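Local coordinates for protein ebony (Drosophila melanogaster, PDB 6DYM) that joins beta-alanine to biogenic amines such as dopamine and histamine, with this C-terminal domain of the synthetase probably forming the new amide bond, at residues A[14-26]-A[38-50]. Sequence-based numbering, arbitrary orientation.
Sequences RQEVIDIIVASFY and GVLRTDYSDILND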
loop_
_atom_site.group_PDB
_atom_site.type_symbol
_atom_site.label_atom_id
_atom_site.label_comp_id
_atom_site.label_asym_id
_atom_site.label_seq_id
_atom_site.Cartn_x
_atom_site.Cartn_y
_atom_site.Cartn_z
ATOM N N ARG A 14 16.580 -1.473 4.350
ATOM C CA ARG A 14 15.555 -1.417 5.391
ATOM C C ARG A 14 15.344 0.003 5.906
ATOM O O ARG A 14 14.206 0.484 5.982
ATOM C CB ARG A 14 15.926 -2.356 6.540
ATOM C CG ARG A 14 14.800 -2.621 7.529
ATOM C CD ARG A 14 15.312 -3.406 8.730
ATOM N NE ARG A 14 16.525 -2.793 9.262
ATOM C CZ ARG A 14 16.537 -1.801 10.147
ATOM N NH1 ARG A 14 15.396 -1.314 10.621
ATOM N NH2 ARG A 14 17.692 -1.298 10.563
ATOM N N GLN A 15 16.427 0.688 6.279
ATOM C CA GLN A 15 16.269 2.014 6.868
ATOM C C GLN A 15 15.760 3.020 5.845
ATOM O O GLN A 15 14.923 3.870 6.167
ATOM C CB GLN A 15 17.583 2.495 7.477
ATOM C CG GLN A 15 17.404 3.708 8.369
ATOM C CD GLN A 15 16.423 3.448 9.497
ATOM O OE1 GLN A 15 16.542 2.459 10.220
ATOM N NE2 GLN A 15 15.438 4.329 9.645
ATOM N N GLU A 16 16.257 2.943 4.608
ATOM C CA GLU A 16 15.768 3.836 3.565
ATOM C C GLU A 16 14.285 3.604 3.300
ATOM O O GLU A 16 13.517 4.562 3.153
ATOM C CB GLU A 16 16.592 3.650 2.288
ATOM C CG GLU A 16 18.030 4.149 2.404
ATOM C CD GLU A 16 18.954 3.561 1.347
ATOM O OE1 GLU A 16 19.421 2.413 1.527
ATOM O OE2 GLU A 16 19.219 4.250 0.340
ATOM N N VAL A 17 13.858 2.339 3.263
ATOM C CA VAL A 17 12.447 2.034 3.043
ATOM C C VAL A 17 11.606 2.497 4.228
ATOM O O VAL A 17 10.516 3.053 4.053
ATOM C CB VAL A 17 12.268 0.529 2.767
ATOM C CG1 VAL A 17 10.814 0.103 2.979
ATOM C CG2 VAL A 17 12.735 0.191 1.364
ATOM N N ILE A 18 12.101 2.286 5.448
ATOM C CA ILE A 18 11.365 2.720 6.633
ATOM C C ILE A 18 11.180 4.231 6.616
ATOM O O ILE A 18 10.084 4.746 6.868
ATOM C CB ILE A 18 12.084 2.254 7.912
ATOM C CG1 ILE A 18 11.757 0.789 8.200
ATOM C CG2 ILE A 18 11.701 3.136 9.095
ATOM C CD1 ILE A 18 12.632 0.168 9.278
ATOM N N ASP A 19 12.253 4.963 6.307
ATOM C CA ASP A 19 12.169 6.419 6.244
ATOM C C ASP A 19 11.110 6.873 5.247
ATOM O O ASP A 19 10.334 7.792 5.533
ATOM C CB ASP A 19 13.532 7.005 5.877
ATOM C CG ASP A 19 14.573 6.770 6.952
ATOM O OD1 ASP A 19 14.175 6.504 8.107
ATOM O OD2 ASP A 19 15.784 6.846 6.642
ATOM N N ILE A 20 11.064 6.244 4.072
ATOM C CA ILE A 20 10.086 6.640 3.064
ATOM C C ILE A 20 8.669 6.345 3.542
ATOM O O ILE A 20 7.771 7.185 3.414
ATOM C CB ILE A 20 10.393 5.955 1.720
ATOM C CG1 ILE A 20 11.585 6.640 1.049
ATOM C CG2 ILE A 20 9.169 5.989 0.797
ATOM C CD1 ILE A 20 11.871 6.148 -0.344
ATOM N N ILE A 21 8.447 5.157 4.111
ATOM C CA ILE A 21 7.101 4.777 4.531
ATOM C C ILE A 21 6.639 5.631 5.706
ATOM O O ILE A 21 5.496 6.104 5.734
ATOM C CB ILE A 21 7.049 3.275 4.866
ATOM C CG1 ILE A 21 7.197 2.434 3.593
ATOM C CG2 ILE A 21 5.759 2.933 5.595
ATOM C CD1 ILE A 21 6.100 2.669 2.566
ATOM N N VAL A 22 7.513 5.842 6.693
ATOM C CA VAL A 22 7.140 6.643 7.858
ATOM C C VAL A 22 6.774 8.059 7.431
ATOM O O VAL A 22 5.744 8.605 7.845
ATOM C CB VAL A 22 8.277 6.642 8.898
ATOM C CG1 VAL A 22 8.054 7.731 9.943
ATOM C CG2 VAL A 22 8.386 5.282 9.562
ATOM N N ALA A 23 7.605 8.668 6.583
ATOM C CA ALA A 23 7.311 10.015 6.105
ATOM C C ALA A 23 6.039 10.039 5.266
ATOM O O ALA A 23 5.233 10.971 5.377
ATOM C CB ALA A 23 8.491 10.555 5.299
ATOM N N SER A 24 5.836 9.020 4.428
ATOM C CA SER A 24 4.702 9.032 3.511
ATOM C C SER A 24 3.381 8.801 4.233
ATOM O O SER A 24 2.341 9.298 3.783
ATOM C CB SER A 24 4.902 7.985 2.414
ATOM O OG SER A 24 3.666 7.581 1.855
ATOM N N PHE A 25 3.388 8.063 5.342
ATOM C CA PHE A 25 2.147 7.730 6.033
ATOM C C PHE A 25 1.895 8.605 7.255
ATOM O O PHE A 25 0.815 9.191 7.372
ATOM C CB PHE A 25 2.129 6.249 6.450
ATOM C CG PHE A 25 2.133 5.282 5.292
ATOM C CD1 PHE A 25 1.974 5.723 3.986
ATOM C CD2 PHE A 25 2.284 3.923 5.517
ATOM C CE1 PHE A 25 1.982 4.829 2.924
ATOM C CE2 PHE A 25 2.289 3.021 4.459
ATOM C CZ PHE A 25 2.139 3.478 3.161
ATOM N N TYR A 26 2.871 8.710 8.158
ATOM C CA TYR A 26 2.650 9.340 9.458
ATOM C C TYR A 26 2.087 10.745 9.298
ATOM O O TYR A 26 2.678 11.582 8.606
ATOM C CB TYR A 26 3.952 9.385 10.254
ATOM C CG TYR A 26 3.838 10.176 11.534
ATOM C CD1 TYR A 26 3.247 9.622 12.662
ATOM C CD2 TYR A 26 4.313 11.480 11.613
ATOM C CE1 TYR A 26 3.136 10.343 13.836
ATOM C CE2 TYR A 26 4.204 12.209 12.780
ATOM C CZ TYR A 26 3.617 11.636 13.889
ATOM O OH TYR A 26 3.510 12.363 15.053
ATOM N N GLY A 38 -2.569 9.000 19.563
ATOM C CA GLY A 38 -2.105 7.665 19.841
ATOM C C GLY A 38 -1.515 6.904 18.669
ATOM O O GLY A 38 -1.384 5.678 18.760
ATOM N N VAL A 39 -1.167 7.580 17.580
ATOM C CA VAL A 39 -0.458 6.959 16.469
ATOM C C VAL A 39 0.941 7.560 16.417
ATOM O O VAL A 39 1.101 8.788 16.368
ATOM C CB VAL A 39 -1.215 7.122 15.138
ATOM C CG1 VAL A 39 -1.469 8.598 14.804
ATOM C CG2 VAL A 39 -0.462 6.420 14.013
ATOM N N LEU A 40 1.952 6.695 16.469
ATOM C CA LEU A 40 3.348 7.101 16.501
ATOM C C LEU A 40 4.068 6.588 15.261
ATOM O O LEU A 40 3.643 5.619 14.627
ATOM C CB LEU A 40 4.051 6.579 17.763
ATOM C CG LEU A 40 3.233 6.562 19.056
ATOM C CD1 LEU A 40 4.009 5.883 20.173
ATOM C CD2 LEU A 40 2.829 7.971 19.457
ATOM N N ARG A 41 5.176 7.257 14.924
ATOM C CA ARG A 41 5.983 6.828 13.784
ATOM C C ARG A 41 6.452 5.393 13.949
ATOM O O ARG A 41 6.500 4.631 12.975
ATOM C CB ARG A 41 7.189 7.748 13.610
ATOM C CG ARG A 41 6.860 9.216 13.457
ATOM C CD ARG A 41 8.125 10.042 13.596
ATOM N NE ARG A 41 7.847 11.433 13.928
ATOM C CZ ARG A 41 7.784 12.408 13.029
ATOM N NH1 ARG A 41 7.977 12.137 11.744
ATOM N NH2 ARG A 41 7.528 13.652 13.412
ATOM N N THR A 42 6.806 5.001 15.178
ATOM C CA THR A 42 7.311 3.653 15.407
ATOM C C THR A 42 6.253 2.590 15.153
ATOM O O THR A 42 6.603 1.421 14.965
ATOM C CB THR A 42 7.862 3.517 16.833
ATOM O OG1 THR A 42 6.800 3.679 17.783
ATOM C CG2 THR A 42 8.941 4.562 17.086
ATOM N N ASP A 43 4.970 2.962 15.138
ATOM C CA ASP A 43 3.935 1.990 14.800
ATOM C C ASP A 43 4.126 1.463 13.384
ATOM O O ASP A 43 3.914 0.274 13.119
ATOM C CB ASP A 43 2.548 2.613 14.964
ATOM C CG ASP A 43 2.295 3.115 16.378
ATOM O OD1 ASP A 43 2.726 2.435 17.333
ATOM O OD2 ASP A 43 1.658 4.181 16.538
ATOM N N TYR A 44 4.546 2.329 12.460
ATOM C CA TYR A 44 4.810 1.884 11.097
ATOM C C TYR A 44 6.125 1.119 11.008
ATOM O O TYR A 44 6.187 0.047 10.396
ATOM C CB TYR A 44 4.825 3.081 10.147
ATOM C CG TYR A 44 3.533 3.865 10.103
ATOM C CD1 TYR A 44 2.433 3.400 9.388
ATOM C CD2 TYR A 44 3.417 5.078 10.771
ATOM C CE1 TYR A 44 1.251 4.126 9.343
ATOM C CE2 TYR A 44 2.244 5.807 10.733
ATOM C CZ TYR A 44 1.166 5.328 10.019
ATOM O OH TYR A 44 0.003 6.063 9.985
ATOM N N SER A 45 7.189 1.652 11.612
ATOM C CA SER A 45 8.490 1.001 11.506
ATOM C C SER A 45 8.515 -0.342 12.227
ATOM O O SER A 45 9.215 -1.262 11.786
ATOM C CB SER A 45 9.588 1.924 12.040
ATOM O OG SER A 45 9.388 2.230 13.408
ATOM N N ASP A 46 7.755 -0.480 13.321
ATOM C CA ASP A 46 7.688 -1.764 14.012
ATOM C C ASP A 46 7.105 -2.842 13.108
ATOM O O ASP A 46 7.604 -3.974 13.079
ATOM C CB ASP A 46 6.855 -1.640 15.291
ATOM C CG ASP A 46 7.602 -0.938 16.417
ATOM O OD1 ASP A 46 8.781 -0.565 16.227
ATOM O OD2 ASP A 46 7.002 -0.749 17.497
ATOM N N ILE A 47 6.047 -2.508 12.365
ATOM C CA ILE A 47 5.442 -3.473 11.447
ATOM C C ILE A 47 6.432 -3.851 10.349
ATOM O O ILE A 47 6.597 -5.031 10.015
ATOM C CB ILE A 47 4.135 -2.909 10.858
ATOM C CG1 ILE A 47 3.022 -2.915 11.912
ATOM C CG2 ILE A 47 3.714 -3.700 9.632
ATOM C CD1 ILE A 47 1.887 -1.946 11.613
ATOM N N LEU A 48 7.111 -2.851 9.778
ATOM C CA LEU A 48 8.038 -3.119 8.683
ATOM C C LEU A 48 9.228 -3.949 9.150
ATOM O O LEU A 48 9.667 -4.865 8.445
ATOM C CB LEU A 48 8.515 -1.804 8.068
ATOM C CG LEU A 48 7.574 -1.192 7.029
ATOM C CD1 LEU A 48 8.131 0.118 6.491
ATOM C CD2 LEU A 48 7.309 -2.177 5.898
ATOM N N ASN A 49 9.770 -3.638 10.331
ATOM C CA ASN A 49 10.877 -4.428 10.858
ATOM C C ASN A 49 10.451 -5.869 11.113
ATOM O O ASN A 49 11.229 -6.804 10.893
ATOM C CB ASN A 49 11.415 -3.788 12.138
ATOM C CG ASN A 49 12.294 -2.578 11.863
ATOM O OD1 ASN A 49 13.122 -2.588 10.950
ATOM N ND2 ASN A 49 12.124 -1.530 12.662
ATOM N N ASP A 50 9.207 -6.068 11.555
ATOM C CA ASP A 50 8.727 -7.417 11.836
ATOM C C ASP A 50 8.623 -8.266 10.574
ATOM O O ASP A 50 8.781 -9.490 10.641
ATOM C CB ASP A 50 7.371 -7.355 12.537
ATOM C CG ASP A 50 7.500 -7.179 14.036
ATOM O OD1 ASP A 50 8.647 -7.132 14.529
ATOM O OD2 ASP A 50 6.455 -7.091 14.717
#
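R14 reaches N49 where the first helix begins, in an obliquely antiparallel helix pair (141° between N-to-C directions, axes approaching to 9.2 Å) that follows the first strand of a domain whose mixed sheet and flanking helices are consistent with a GNAT-like acyltransferase fold. R14's long chain bends at its third torsion, delivering NH1 to N49 OD1 at 2.6 Å; the bond is bent (140° at the hydrogen), and OD1 lies somewhat out of the guanidinium plane. V17 touches L48 more distantly. One turn on from R14, branched I18 serves three neighbours: CG2 packs on S45 CB at 3.8 Å, where a small serine lets the helices close in, CG1 meets L48 CD1, and CD1 lies against the N49 amide. I21 brings CB to 3.7 Å from L48 CD1; L48 also touches L77 of strand 71-80, carrying the apolar seam down to the sheet. V22 turns CG1 onto R41 CB, 3.8 Å away. F25 sets its CB over the Y44 ring in a CH-pi contact, 4.0 Å from the centroid, and directs its ring edge toward the same face in an offset edge-to-face pair. A tyrosine suits that site because its flat ring accepts this packing while its OH hydrogen-bonds E32. Y26, just past the helix end, holds CG anti to its backbone N (chi1 173°), laying one ring face against R41, whose CG makes a CH-pi contact 3.6 Å from the centroid and whose guanidinium lies over CE2. Replacing Y26 with alanine would probably leave the R41 chain without its aromatic platform, freer to swing. At the ring's edge, Y26 CE1 comes within 3.6 Å of V39 O.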